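Long-range contacts in lectin (Cicer arietinum, PDB 4YEH), which binds a magnesium ion in the central channel of a four-bladed hemopexin-type beta-propeller and probably takes part in metal ion transport: residues K125-Y130 / I140-N145; G134-R139 / I151-D156; T54-Y59 / A72-E77; S64-Y69 / A120-K125. All blocks are in the same frame, centred on the assembly; numbering follows the deposited sequence.

Contact 1. Residues K125-Y130 / I140-N145; sequences KGKEVY and IDYLTN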
loop_
_atom_site.group_PDB
_atom_site.type_symbol
_atom_site.label_atom_id
_atom_site.label_comp_id
_atom_site.label_asym_id
_atom_site.label_seq_id
_atom_site.Cartn_x
_atom_site.Cartn_y
_atom_site.Cartn_z
ATOM N N LYS A 125 27.803 7.618 11.772
ATOM C CA LYS A 125 28.284 8.795 11.066
ATOM C C LYS A 125 27.111 9.684 10.585
ATOM O O LYS A 125 26.387 9.342 9.607
ATOM C CB LYS A 125 29.137 8.370 9.852
ATOM C CG LYS A 125 29.974 9.497 9.249
ATOM C CD LYS A 125 30.305 9.264 7.776
ATOM C CE LYS A 125 31.103 10.444 7.231
ATOM N NZ LYS A 125 32.597 10.177 7.249
ATOM N N GLY A 126 26.940 10.834 11.228
ATOM C CA GLY A 126 25.967 11.812 10.722
ATOM C C GLY A 126 24.530 11.321 10.658
ATOM O O GLY A 126 24.071 10.695 11.588
ATOM N N LYS A 127 23.842 11.587 9.566
ATOM C CA LYS A 127 22.477 11.157 9.164
ATOM C C LYS A 127 22.526 10.013 8.175
ATOM O O LYS A 127 21.821 9.942 7.246
ATOM C CB LYS A 127 21.654 12.289 8.549
ATOM C CG LYS A 127 21.046 13.315 9.456
ATOM C CD LYS A 127 21.274 13.046 10.928
ATOM C CE LYS A 127 20.871 14.186 11.839
ATOM N NZ LYS A 127 21.587 14.108 13.122
ATOM N N GLU A 128 23.438 9.129 8.376
ATOM C CA GLU A 128 23.643 8.118 7.369
ATOM C C GLU A 128 22.978 6.830 7.827
ATOM O O GLU A 128 22.960 6.500 9.046
ATOM C CB GLU A 128 25.139 7.869 7.110
ATOM C CG GLU A 128 25.826 9.036 6.418
ATOM C CD GLU A 128 27.276 8.767 5.928
ATOM O OE1 GLU A 128 27.786 7.597 5.869
ATOM O OE2 GLU A 128 27.947 9.801 5.644
ATOM N N VAL A 129 22.455 6.116 6.828
ATOM C CA VAL A 129 21.820 4.813 7.014
ATOM C C VAL A 129 22.299 3.791 6.006
ATOM O O VAL A 129 22.561 4.142 4.833
ATOM C CB VAL A 129 20.300 4.950 6.991
ATOM C CG1 VAL A 129 19.641 3.639 7.362
ATOM C CG2 VAL A 129 19.906 5.998 7.995
ATOM N N TYR A 130 22.506 2.566 6.469
ATOM C CA TYR A 130 22.785 1.395 5.575
ATOM C C TYR A 130 21.538 0.508 5.335
ATOM O O TYR A 130 20.824 0.155 6.263
ATOM C CB TYR A 130 23.948 0.507 6.090
ATOM C CG TYR A 130 25.288 1.206 6.216
ATOM C CD1 TYR A 130 26.233 1.089 5.231
ATOM C CD2 TYR A 130 25.608 1.961 7.344
ATOM C CE1 TYR A 130 27.462 1.713 5.338
ATOM C CE2 TYR A 130 26.824 2.604 7.474
ATOM C CZ TYR A 130 27.749 2.500 6.473
ATOM O OH TYR A 130 28.963 3.157 6.637
ATOM N N ILE A 140 22.953 5.582 2.483
ATOM C CA ILE A 140 22.251 6.823 2.224
ATOM C C ILE A 140 22.473 7.959 3.195
ATOM O O ILE A 140 23.111 7.792 4.184
ATOM C CB ILE A 140 20.778 6.579 1.986
ATOM C CG1 ILE A 140 20.010 6.277 3.318
ATOM C CG2 ILE A 140 20.654 5.598 0.868
ATOM C CD1 ILE A 140 18.492 6.184 3.176
ATOM N N ASP A 141 21.990 9.133 2.860
ATOM C CA ASP A 141 21.816 10.170 3.836
ATOM C C ASP A 141 20.385 10.415 3.632
ATOM O O ASP A 141 19.965 10.781 2.515
ATOM C CB ASP A 141 22.599 11.426 3.504
ATOM C CG ASP A 141 22.589 12.446 4.652
ATOM O OD1 ASP A 141 21.500 13.015 4.888
ATOM O OD2 ASP A 141 23.652 12.668 5.308
ATOM N N TYR A 142 19.616 10.185 4.689
ATOM C CA TYR A 142 18.186 10.436 4.649
ATOM C C TYR A 142 17.805 11.908 4.774
ATOM O O TYR A 142 16.752 12.274 4.315
ATOM C CB TYR A 142 17.483 9.642 5.758
ATOM C CG TYR A 142 17.762 10.032 7.205
ATOM C CD1 TYR A 142 18.585 9.270 8.004
ATOM C CD2 TYR A 142 17.130 11.127 7.797
ATOM C CE1 TYR A 142 18.803 9.624 9.342
ATOM C CE2 TYR A 142 17.374 11.483 9.108
ATOM C CZ TYR A 142 18.180 10.709 9.871
ATOM O OH TYR A 142 18.360 11.039 11.204
ATOM N N LEU A 143 18.616 12.708 5.462
ATOM C CA LEU A 143 18.374 14.146 5.614
ATOM C C LEU A 143 18.511 14.911 4.261
ATOM O O LEU A 143 17.692 15.744 3.986
ATOM C CB LEU A 143 19.197 14.760 6.770
ATOM C CG LEU A 143 19.538 16.239 6.941
ATOM C CD1 LEU A 143 18.595 17.047 7.851
ATOM C CD2 LEU A 143 21.009 16.473 7.399
ATOM N N THR A 144 19.488 14.601 3.405
ATOM C CA THR A 144 19.625 15.317 2.093
ATOM C C THR A 144 19.116 14.453 0.973
ATOM O O THR A 144 19.169 14.863 -0.190
ATOM C CB THR A 144 21.083 15.752 1.741
ATOM O OG1 THR A 144 21.904 14.592 1.560
ATOM C CG2 THR A 144 21.718 16.555 2.864
ATOM N N ASN A 145 18.569 13.298 1.323
ATOM C CA ASN A 145 17.884 12.373 0.408
ATOM C C ASN A 145 18.756 11.954 -0.741
ATOM O O ASN A 145 18.481 12.120 -1.875
ATOM C CB ASN A 145 16.536 12.908 -0.025
ATOM C CG ASN A 145 15.434 11.894 0.036
ATOM O OD1 ASN A 145 15.652 10.766 0.119
ATOM N ND2 ASN A 145 14.259 12.338 -0.050
HETATM O O HOH W 1 25.971 12.443 6.786
#
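Val129 and Ile140 form a hydrogen-bonded antiparallel pair in the hairpin of strands 128-133 and 136-141. Of its two backbone bonds, Ile140 N to Val129 O (2.8 Å) is the shorter, while Val129 N reaches Ile140 O at 3.2 Å. Beyond the strand ends, Tyr142 N gives Lys127 O a weak bond. Gly126, with its positive phi, takes the second position of the type II' turn from Lys125 to Glu128, where glycine is commonest; the turn leads into the first strand.

Apolar contacts gather on the Tyr142 ring. Lys127 CB makes a CH-pi contact over one face, 4.2 Å from the centroid, and Val129 CG2 meets the ring edge at CD1 (3.5 Å). The bend of Lys127 at chi2 (-3°) lays its CD beside Tyr142 OH, 3.5 Å away. Lys127 CG rests on Leu143 CB at 3.6 Å.

Glu128 and Asp141, a non-hydrogen-bonded pair, put their acids on the same face of the sheet. Asp141 OD1 accepts Thr144 N at 3.0 Å, an Asx motif just after the strand end; OD2 takes a water at 2.8 Å, which also binds Glu128 OE2 weakly. Glu128 OE1 has its salt bridge with Arg139. Water and arginine together probably ease the repulsion between two carboxylates placed side by side.

Contact 2. Residues G134-R139 / I151-D156; sequences GDKYAR and IKSISD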
loop_
_atom_site.group_PDB
_atom_site.type_symbol
_atom_site.label_atom_id
_atom_site.label_comp_id
_atom_site.label_asym_id
_atom_site.label_seq_id
_atom_site.Cartn_x
_atom_site.Cartn_y
_atom_site.Cartn_z
ATOM N N GLY A 134 18.432 -8.207 -1.017
ATOM C CA GLY A 134 19.163 -9.304 -1.673
ATOM C C GLY A 134 20.590 -9.325 -1.165
ATOM O O GLY A 134 20.852 -9.533 0.033
ATOM N N ASP A 135 21.521 -9.148 -2.091
ATOM C CA ASP A 135 22.939 -9.317 -1.793
ATOM C C ASP A 135 23.710 -8.004 -2.026
ATOM O O ASP A 135 24.926 -7.965 -1.878
ATOM C CB ASP A 135 23.519 -10.448 -2.608
ATOM C CG ASP A 135 23.830 -10.043 -4.002
ATOM O OD1 ASP A 135 24.867 -10.483 -4.499
ATOM O OD2 ASP A 135 23.067 -9.273 -4.610
ATOM N N LYS A 136 22.978 -6.929 -2.287
ATOM C CA LYS A 136 23.518 -5.581 -2.406
ATOM C C LYS A 136 23.216 -4.792 -1.139
ATOM O O LYS A 136 22.301 -5.165 -0.383
ATOM C CB LYS A 136 22.899 -4.899 -3.624
ATOM C CG LYS A 136 23.263 -5.540 -4.965
ATOM C CD LYS A 136 24.778 -5.485 -5.308
ATOM C CE LYS A 136 25.153 -6.394 -6.488
ATOM N NZ LYS A 136 26.630 -6.748 -6.535
ATOM N N TYR A 137 23.968 -3.714 -0.923
ATOM C CA TYR A 137 23.586 -2.675 0.065
ATOM C C TYR A 137 23.775 -1.217 -0.398
ATOM O O TYR A 137 24.539 -0.925 -1.306
ATOM C CB TYR A 137 24.357 -2.863 1.388
ATOM C CG TYR A 137 25.759 -2.292 1.417
ATOM C CD1 TYR A 137 26.795 -2.822 0.613
ATOM C CD2 TYR A 137 26.056 -1.251 2.283
ATOM C CE1 TYR A 137 28.083 -2.271 0.680
ATOM C CE2 TYR A 137 27.326 -0.698 2.349
ATOM C CZ TYR A 137 28.316 -1.208 1.541
ATOM O OH TYR A 137 29.525 -0.643 1.685
ATOM N N ALA A 138 23.102 -0.308 0.309
ATOM C CA ALA A 138 23.100 1.114 -0.006
ATOM C C ALA A 138 23.635 1.815 1.171
ATOM O O ALA A 138 23.566 1.321 2.308
ATOM C CB ALA A 138 21.700 1.630 -0.340
ATOM N N ARG A 139 24.188 2.984 0.890
ATOM C CA ARG A 139 24.573 3.851 1.949
ATOM C C ARG A 139 23.933 5.206 1.646
ATOM O O ARG A 139 24.313 5.889 0.660
ATOM C CB ARG A 139 26.092 3.939 1.999
ATOM C CG ARG A 139 26.652 4.822 3.081
ATOM C CD ARG A 139 28.140 4.649 3.104
ATOM N NE ARG A 139 28.712 5.616 4.027
ATOM C CZ ARG A 139 30.000 5.961 4.084
ATOM N NH1 ARG A 139 30.917 5.404 3.261
ATOM N NH2 ARG A 139 30.379 6.837 4.995
ATOM N N ILE A 151 25.645 1.546 -5.134
ATOM C CA ILE A 151 25.182 0.280 -4.511
ATOM C C ILE A 151 26.124 -0.928 -4.834
ATOM O O ILE A 151 26.280 -1.358 -5.958
ATOM C CB ILE A 151 23.709 -0.066 -4.855
ATOM C CG1 ILE A 151 22.786 1.125 -4.494
ATOM C CG2 ILE A 151 23.331 -1.346 -4.156
ATOM C CD1 ILE A 151 21.356 1.051 -4.998
ATOM N N LYS A 152 26.760 -1.474 -3.823
ATOM C CA LYS A 152 27.627 -2.613 -4.103
ATOM C C LYS A 152 27.148 -3.741 -3.213
ATOM O O LYS A 152 26.341 -3.493 -2.294
ATOM C CB LYS A 152 29.118 -2.273 -3.874
ATOM C CG LYS A 152 29.473 -1.848 -2.448
ATOM C CD LYS A 152 30.846 -1.169 -2.424
ATOM C CE LYS A 152 31.110 -0.306 -1.175
ATOM N NZ LYS A 152 32.205 0.707 -1.381
ATOM N N SER A 153 27.675 -4.922 -3.437
ATOM C CA SER A 153 27.405 -6.139 -2.694
ATOM C C SER A 153 27.814 -6.033 -1.262
ATOM O O SER A 153 28.674 -5.325 -0.943
ATOM C CB SER A 153 28.169 -7.292 -3.348
ATOM O OG SER A 153 28.249 -7.178 -4.725
ATOM N N ILE A 154 27.139 -6.738 -0.396
ATOM C CA ILE A 154 27.458 -6.809 1.014
ATOM C C ILE A 154 28.866 -7.371 1.145
ATOM O O ILE A 154 29.661 -6.909 1.971
ATOM C CB ILE A 154 26.439 -7.698 1.744
ATOM C CG1 ILE A 154 25.066 -6.990 1.795
ATOM C CG2 ILE A 154 26.930 -8.074 3.134
ATOM C CD1 ILE A 154 23.838 -7.873 2.023
ATOM N N SER A 155 29.168 -8.371 0.319
ATOM C CA SER A 155 30.516 -8.929 0.216
ATOM C C SER A 155 31.594 -7.849 0.069
ATOM O O SER A 155 32.646 -8.019 0.646
ATOM C CB SER A 155 30.581 -9.936 -0.952
ATOM O OG SER A 155 30.192 -11.243 -0.521
ATOM N N ASP A 156 31.322 -6.754 -0.675
ATOM C CA ASP A 156 32.267 -5.649 -0.920
ATOM C C ASP A 156 32.435 -4.621 0.182
ATOM O O ASP A 156 33.554 -4.241 0.490
ATOM C CB ASP A 156 31.908 -4.872 -2.189
ATOM C CG ASP A 156 31.865 -5.751 -3.412
ATOM O OD1 ASP A 156 31.084 -5.367 -4.339
ATOM O OD2 ASP A 156 32.577 -6.829 -3.420
#
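Tyr137 and Lys152 pair across antiparallel strands, and their backbone bonds are unequal. Tyr137 N gives Lys152 O a short, almost straight bond (2.7 Å, 176°), whereas the return bond from Lys152 N to Tyr137 O is weak at 3.4 Å. One step further, Ile154 N donates to Asp135 O at 2.9 Å. That amide belongs to the first turn of a helix. Ser153 holds the N-cap position, but its hydroxyl makes no capping bond, and its carbonyl O accepts Asp156 N at 3.0 Å. Lys136 NZ is modelled too close to Ser153 OG for the strength of that bond to be judged.

These segments belong to the two outer strands of a hemopexin blade, where strand 146-153 runs straight into helix 154-157. In the turn before strand 136-141, Gly134 N donates to OD1 of Asp118, a magnesium ligand, and so probably helps to position it.

On one face of the sheet, Tyr137 and Lys152 lie side by side. Both Tyr137 (chi1 82°) and Lys152 (chi1 60°) turn CG between backbone N and carbonyl carbon, which sends ring and chain the same way: Lys152 CG lies 3.4 Å from Tyr137 CE1, and Lys152 CE 3.3 Å from Tyr137 OH. The phenol lies alongside the aliphatic chain, while its OH bonds weakly to Gln149 NE2.

Contact 3. Residues T54-Y59 / A72-E77; sequences TIFGTY and AFIFYE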
loop_
_atom_site.group_PDB
_atom_site.type_symbol
_atom_site.label_atom_id
_atom_site.label_comp_id
_atom_site.label_asym_id
_atom_site.label_seq_id
_atom_site.Cartn_x
_atom_site.Cartn_y
_atom_site.Cartn_z
ATOM N N THR A 54 -3.963 1.012 8.231
ATOM C CA THR A 54 -2.964 1.073 7.163
ATOM C C THR A 54 -2.508 -0.323 6.719
ATOM O O THR A 54 -2.753 -1.312 7.377
ATOM C CB THR A 54 -1.689 1.953 7.491
ATOM O OG1 THR A 54 -0.907 1.392 8.581
ATOM C CG2 THR A 54 -2.065 3.391 7.808
ATOM N N ILE A 55 -1.825 -0.379 5.581
ATOM C CA ILE A 55 -1.227 -1.595 5.080
ATOM C C ILE A 55 -0.229 -2.196 6.082
ATOM O O ILE A 55 -0.088 -3.404 6.159
ATOM C CB ILE A 55 -0.543 -1.340 3.725
ATOM C CG1 ILE A 55 0.473 -0.193 3.873
ATOM C CG2 ILE A 55 -1.599 -1.022 2.659
ATOM C CD1 ILE A 55 1.536 -0.073 2.792
ATOM N N PHE A 56 0.437 -1.353 6.871
ATOM C CA PHE A 56 1.327 -1.795 7.924
ATOM C C PHE A 56 0.596 -2.522 9.088
ATOM O O PHE A 56 1.113 -3.501 9.610
ATOM C CB PHE A 56 2.100 -0.586 8.508
ATOM C CG PHE A 56 2.888 0.203 7.488
ATOM C CD1 PHE A 56 3.965 -0.374 6.796
ATOM C CD2 PHE A 56 2.582 1.526 7.208
ATOM C CE1 PHE A 56 4.677 0.368 5.873
ATOM C CE2 PHE A 56 3.284 2.244 6.252
ATOM C CZ PHE A 56 4.326 1.668 5.594
ATOM N N GLY A 57 -0.589 -2.032 9.484
ATOM C CA GLY A 57 -1.409 -2.628 10.526
ATOM C C GLY A 57 -1.922 -3.944 10.005
ATOM O O GLY A 57 -1.960 -4.951 10.758
ATOM N N THR A 58 -2.348 -3.960 8.728
ATOM C CA THR A 58 -2.760 -5.242 8.094
ATOM C C THR A 58 -1.644 -6.310 7.963
ATOM O O THR A 58 -1.931 -7.496 8.175
ATOM C CB THR A 58 -3.433 -4.998 6.719
ATOM O OG1 THR A 58 -4.376 -3.921 6.847
ATOM C CG2 THR A 58 -4.131 -6.207 6.226
ATOM N N TYR A 59 -0.470 -5.899 7.490
ATOM C CA TYR A 59 0.575 -6.846 7.124
ATOM C C TYR A 59 1.875 -6.794 7.926
ATOM O O TYR A 59 2.757 -7.623 7.703
ATOM C CB TYR A 59 0.892 -6.725 5.629
ATOM C CG TYR A 59 -0.250 -7.132 4.725
ATOM C CD1 TYR A 59 -0.604 -8.466 4.581
ATOM C CD2 TYR A 59 -0.974 -6.181 4.019
ATOM C CE1 TYR A 59 -1.648 -8.843 3.756
ATOM C CE2 TYR A 59 -2.019 -6.549 3.192
ATOM C CZ TYR A 59 -2.351 -7.880 3.065
ATOM O OH TYR A 59 -3.390 -8.251 2.242
ATOM N N ALA A 72 11.513 7.056 13.220
ATOM C CA ALA A 72 11.973 5.864 12.483
ATOM C C ALA A 72 11.161 5.677 11.192
ATOM O O ALA A 72 9.994 5.964 11.157
ATOM C CB ALA A 72 11.934 4.586 13.366
ATOM N N PHE A 73 11.837 5.239 10.156
ATOM C CA PHE A 73 11.241 4.887 8.855
ATOM C C PHE A 73 10.824 3.420 8.901
ATOM O O PHE A 73 11.518 2.563 9.480
ATOM C CB PHE A 73 12.247 5.123 7.718
ATOM C CG PHE A 73 12.285 6.569 7.208
ATOM C CD1 PHE A 73 11.239 7.081 6.432
ATOM C CD2 PHE A 73 13.361 7.388 7.448
ATOM C CE1 PHE A 73 11.274 8.377 5.942
ATOM C CE2 PHE A 73 13.403 8.681 6.923
ATOM C CZ PHE A 73 12.352 9.182 6.170
ATOM N N ILE A 74 9.654 3.156 8.343
ATOM C CA ILE A 74 9.055 1.849 8.335
ATOM C C ILE A 74 8.479 1.603 6.930
ATOM O O ILE A 74 7.971 2.529 6.249
ATOM C CB ILE A 74 7.951 1.726 9.390
ATOM C CG1 ILE A 74 7.010 2.888 9.259
ATOM C CG2 ILE A 74 8.530 1.658 10.818
ATOM C CD1 ILE A 74 5.702 2.632 8.565
ATOM N N PHE A 75 8.567 0.342 6.518
ATOM C CA PHE A 75 8.390 -0.090 5.149
ATOM C C PHE A 75 7.523 -1.343 5.103
ATOM O O PHE A 75 7.460 -2.135 6.024
ATOM C CB PHE A 75 9.770 -0.506 4.582
ATOM C CG PHE A 75 10.723 0.628 4.310
ATOM C CD1 PHE A 75 10.843 1.155 3.017
ATOM C CD2 PHE A 75 11.546 1.121 5.311
ATOM C CE1 PHE A 75 11.731 2.173 2.733
ATOM C CE2 PHE A 75 12.465 2.148 5.019
ATOM C CZ PHE A 75 12.530 2.696 3.723
ATOM N N TYR A 76 6.907 -1.560 3.968
ATOM C CA TYR A 76 6.296 -2.845 3.626
ATOM C C TYR A 76 6.125 -2.834 2.119
ATOM O O TYR A 76 5.397 -1.981 1.614
ATOM C CB TYR A 76 4.918 -3.028 4.276
ATOM C CG TYR A 76 4.277 -4.269 3.797
ATOM C CD1 TYR A 76 4.650 -5.495 4.310
ATOM C CD2 TYR A 76 3.360 -4.242 2.766
ATOM C CE1 TYR A 76 4.080 -6.666 3.850
ATOM C CE2 TYR A 76 2.773 -5.409 2.296
ATOM C CZ TYR A 76 3.162 -6.622 2.833
ATOM O OH TYR A 76 2.610 -7.798 2.372
ATOM N N GLU A 77 6.819 -3.755 1.425
ATOM C CA GLU A 77 6.896 -3.789 -0.035
ATOM C C GLU A 77 7.274 -2.401 -0.552
ATOM O O GLU A 77 8.144 -1.762 0.034
ATOM C CB GLU A 77 5.598 -4.309 -0.657
ATOM C CG GLU A 77 5.466 -5.804 -0.539
ATOM C CD GLU A 77 4.090 -6.326 -0.905
ATOM O OE1 GLU A 77 3.386 -5.708 -1.721
ATOM O OE2 GLU A 77 3.718 -7.387 -0.367
#
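Helix 55-59 packs against strand 72-76 with the short axes 9.1 Å apart and inclined at 63°, the backbones coming nearest at Phe56 and Tyr76, whose CA atoms are 6.7 Å apart. At that spacing side chains must fill the gap, and large apolar ones do.

Phe56 is the central filler. Its ring is sandwiched: Ile74 CD1 stands over the middle of one face, 3.4 Å from the centroid, and Ile55 CG1 of its own helix covers the other. The edge is used as well, since CE1 points at the strand backbone and comes within 3.5 Å of Tyr76 N, which lies in the ring plane. Isoleucine suits position 74 because its CG1-CD1 arm is apolar and long enough to reach the ring.

Tyr76 has its CG anti to the backbone N (chi1 174°), which carries the ring out over the helix. Tyr59 CB rests on one face, 3.9 Å from the centroid, and Glu77 CG on the other. The two tyrosine rings are nearly parallel (8°) but slid apart, with centroids 5.5 Å from each other, so they barely overlap. Tyrosine fits both places: the ring packs while the hydroxyl reaches beyond the contact. Tyr59 OH bonds to Asp103 OD1 of the second subunit, and Tyr76 OH to Lys100 NZ of that subunit.

Within the chain, the helix leads through Asp62, a magnesium ligand beside Tyr76, into strand 63-66, while strand 71-76 lies between 63-66 and 79-84, whose Phe79 packs on Ile55.

Contact 4. Residues S64-Y69 / A120-K125; sequences SFDTEY and AFRSTK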
loop_
_atom_site.group_PDB
_atom_site.type_symbol
_atom_site.label_atom_id
_atom_site.label_comp_id
_atom_site.label_asym_id
_atom_site.label_seq_id
_atom_site.Cartn_x
_atom_site.Cartn_y
_atom_site.Cartn_z
ATOM N N SER A 64 12.800 -1.505 8.822
ATOM C CA SER A 64 12.787 -0.203 9.456
ATOM C C SER A 64 14.220 0.305 9.924
ATOM O O SER A 64 15.174 -0.440 9.915
ATOM C CB SER A 64 11.747 -0.189 10.601
ATOM O OG SER A 64 11.942 -1.302 11.490
ATOM N N PHE A 65 14.344 1.584 10.271
ATOM C CA PHE A 65 15.565 2.109 10.828
ATOM C C PHE A 65 15.398 3.343 11.708
ATOM O O PHE A 65 14.471 4.170 11.570
ATOM C CB PHE A 65 16.683 2.256 9.774
ATOM C CG PHE A 65 16.331 3.152 8.612
ATOM C CD1 PHE A 65 16.746 4.466 8.607
ATOM C CD2 PHE A 65 15.645 2.670 7.533
ATOM C CE1 PHE A 65 16.430 5.295 7.587
ATOM C CE2 PHE A 65 15.371 3.481 6.481
ATOM C CZ PHE A 65 15.762 4.804 6.515
ATOM N N ASP A 66 16.294 3.448 12.674
ATOM C CA ASP A 66 16.290 4.617 13.556
ATOM C C ASP A 66 16.784 5.787 12.695
ATOM O O ASP A 66 17.639 5.588 11.804
ATOM C CB ASP A 66 17.225 4.410 14.753
ATOM C CG ASP A 66 17.162 5.604 15.747
ATOM O OD1 ASP A 66 16.040 5.887 16.300
ATOM O OD2 ASP A 66 18.243 6.230 16.014
ATOM N N THR A 67 16.287 6.995 12.937
ATOM C CA THR A 67 16.834 8.172 12.263
ATOM C C THR A 67 17.498 9.065 13.300
ATOM O O THR A 67 18.667 8.885 13.639
ATOM C CB THR A 67 15.740 8.969 11.533
ATOM O OG1 THR A 67 14.650 9.220 12.429
ATOM C CG2 THR A 67 15.231 8.195 10.327
ATOM N N GLU A 68 16.727 10.014 13.814
ATOM C CA GLU A 68 17.034 10.694 15.079
ATOM C C GLU A 68 15.801 10.980 15.909
ATOM O O GLU A 68 14.661 10.798 15.448
ATOM C CB GLU A 68 17.866 11.979 14.880
ATOM C CG GLU A 68 19.372 11.689 14.735
ATOM C CD GLU A 68 20.221 12.131 15.965
ATOM O OE1 GLU A 68 21.139 11.360 16.368
ATOM O OE2 GLU A 68 20.015 13.272 16.518
ATOM N N TYR A 69 16.064 11.340 17.170
ATOM C CA TYR A 69 15.050 11.494 18.212
ATOM C C TYR A 69 14.226 10.244 18.509
ATOM O O TYR A 69 14.814 9.141 18.698
ATOM C CB TYR A 69 14.196 12.716 17.933
ATOM C CG TYR A 69 15.068 13.949 17.990
ATOM C CD1 TYR A 69 15.485 14.569 16.835
ATOM C CD2 TYR A 69 15.534 14.434 19.194
ATOM C CE1 TYR A 69 16.329 15.669 16.854
ATOM C CE2 TYR A 69 16.360 15.561 19.264
ATOM C CZ TYR A 69 16.758 16.181 18.076
ATOM O OH TYR A 69 17.572 17.293 18.101
ATOM N N ALA A 120 17.674 -2.757 7.398
ATOM C CA ALA A 120 18.407 -1.502 7.497
ATOM C C ALA A 120 18.797 -1.197 8.939
ATOM O O ALA A 120 18.016 -1.504 9.881
ATOM C CB ALA A 120 17.572 -0.360 6.914
ATOM N N PHE A 121 19.958 -0.528 9.114
ATOM C CA PHE A 121 20.429 -0.030 10.426
ATOM C C PHE A 121 21.059 1.405 10.373
ATOM O O PHE A 121 21.702 1.810 9.365
ATOM C CB PHE A 121 21.373 -1.057 11.107
ATOM C CG PHE A 121 22.767 -1.108 10.516
ATOM C CD1 PHE A 121 23.042 -1.869 9.392
ATOM C CD2 PHE A 121 23.805 -0.375 11.067
ATOM C CE1 PHE A 121 24.350 -1.907 8.845
ATOM C CE2 PHE A 121 25.090 -0.405 10.549
ATOM C CZ PHE A 121 25.380 -1.161 9.429
ATOM N N ARG A 122 20.823 2.191 11.426
ATOM C CA ARG A 122 21.408 3.513 11.542
ATOM C C ARG A 122 22.949 3.547 11.746
ATOM O O ARG A 122 23.471 2.991 12.756
ATOM C CB ARG A 122 20.823 4.223 12.756
ATOM C CG ARG A 122 21.352 5.646 12.914
ATOM C CD ARG A 122 20.747 6.515 11.843
ATOM N NE ARG A 122 20.671 7.904 12.322
ATOM C CZ ARG A 122 21.630 8.824 12.200
ATOM N NH1 ARG A 122 22.763 8.553 11.622
ATOM N NH2 ARG A 122 21.432 10.024 12.625
ATOM N N SER A 123 23.644 4.269 10.853
ATOM C CA SER A 123 25.096 4.458 10.963
ATOM C C SER A 123 25.400 5.429 12.040
ATOM O O SER A 123 24.573 6.243 12.383
ATOM C CB SER A 123 25.720 4.985 9.649
ATOM O OG SER A 123 27.149 4.871 9.676
ATOM N N THR A 124 26.605 5.358 12.579
ATOM C CA THR A 124 26.999 6.268 13.647
ATOM C C THR A 124 27.405 7.618 13.052
ATOM O O THR A 124 27.309 8.623 13.755
ATOM C CB THR A 124 28.146 5.711 14.532
ATOM O OG1 THR A 124 29.198 5.215 13.698
ATOM C CG2 THR A 124 27.654 4.591 15.365
ATOM N N LYS A 125 27.803 7.618 11.772
ATOM C CA LYS A 125 28.284 8.795 11.066
ATOM C C LYS A 125 27.111 9.684 10.585
ATOM O O LYS A 125 26.387 9.342 9.607
ATOM C CB LYS A 125 29.137 8.370 9.852
ATOM C CG LYS A 125 29.974 9.497 9.249
ATOM C CD LYS A 125 30.305 9.264 7.776
ATOM C CE LYS A 125 31.103 10.444 7.231
ATOM N NZ LYS A 125 32.597 10.177 7.249
#
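The guanidinium of Arg122 is met at its edge by Thr67 O and Glu68 CG, close to its plane, while the ring of Phe65 receives the methyl of Ala120 obliquely. These groups meet across the seam between two blades of the hemopexin propeller: strands 64-66 and 120-122, each the innermost strand of its own sheet, run 4° from parallel with axes 5.4 Å apart. Parallel as they are, they form no continuous sheet; Ser64 O and Ala120 O, both acceptors, face each other.

Arginine suits the seam because its long chain can cross from one blade to a backbone carbonyl of the neighbouring blade. With CG anti to the backbone N and a bend at chi2 (72°), Arg122 passes alongside Asp66 O and delivers NE to Thr67 O at 2.6 Å, the oxygen only 3° out of the guanidinium plane. NH2 adds a weak second bond to the same oxygen, while NH1 turns to Gly126 O in its own blade. Glu68 contributes charge rather than a directed bond: its OE1 is 4.0 Å from Arg122 NH2 and well out of the guanidinium plane. Alanine's small apolar methyl allows the backbones to approach closely, with Ala120 CB 3.6 Å from Phe65 CD2.

Contacts 1 and 2 lie within one blade and share strand 136-141, pairing it with the strands on its two sides; the salt bridge Glu128-Arg139 ties them together. Both are partly buried, about 15 and 16 Å from the chain centre, and rely on backbone hydrogen bonds. Contact 4, about 8 Å from the centre, is buried and joins this blade to the previous one, so a side chain bonding to a carbonyl replaces sheet pairing. It touches contact 1 through neighbouring strands 119-122 and 128-133. Contact 3, also buried, packs helix on strand through aromatic and aliphatic groups; it meets contact 4 where Phe65 and Phe73 are joined by a backbone hydrogen bond, and it alone reaches the second subunit.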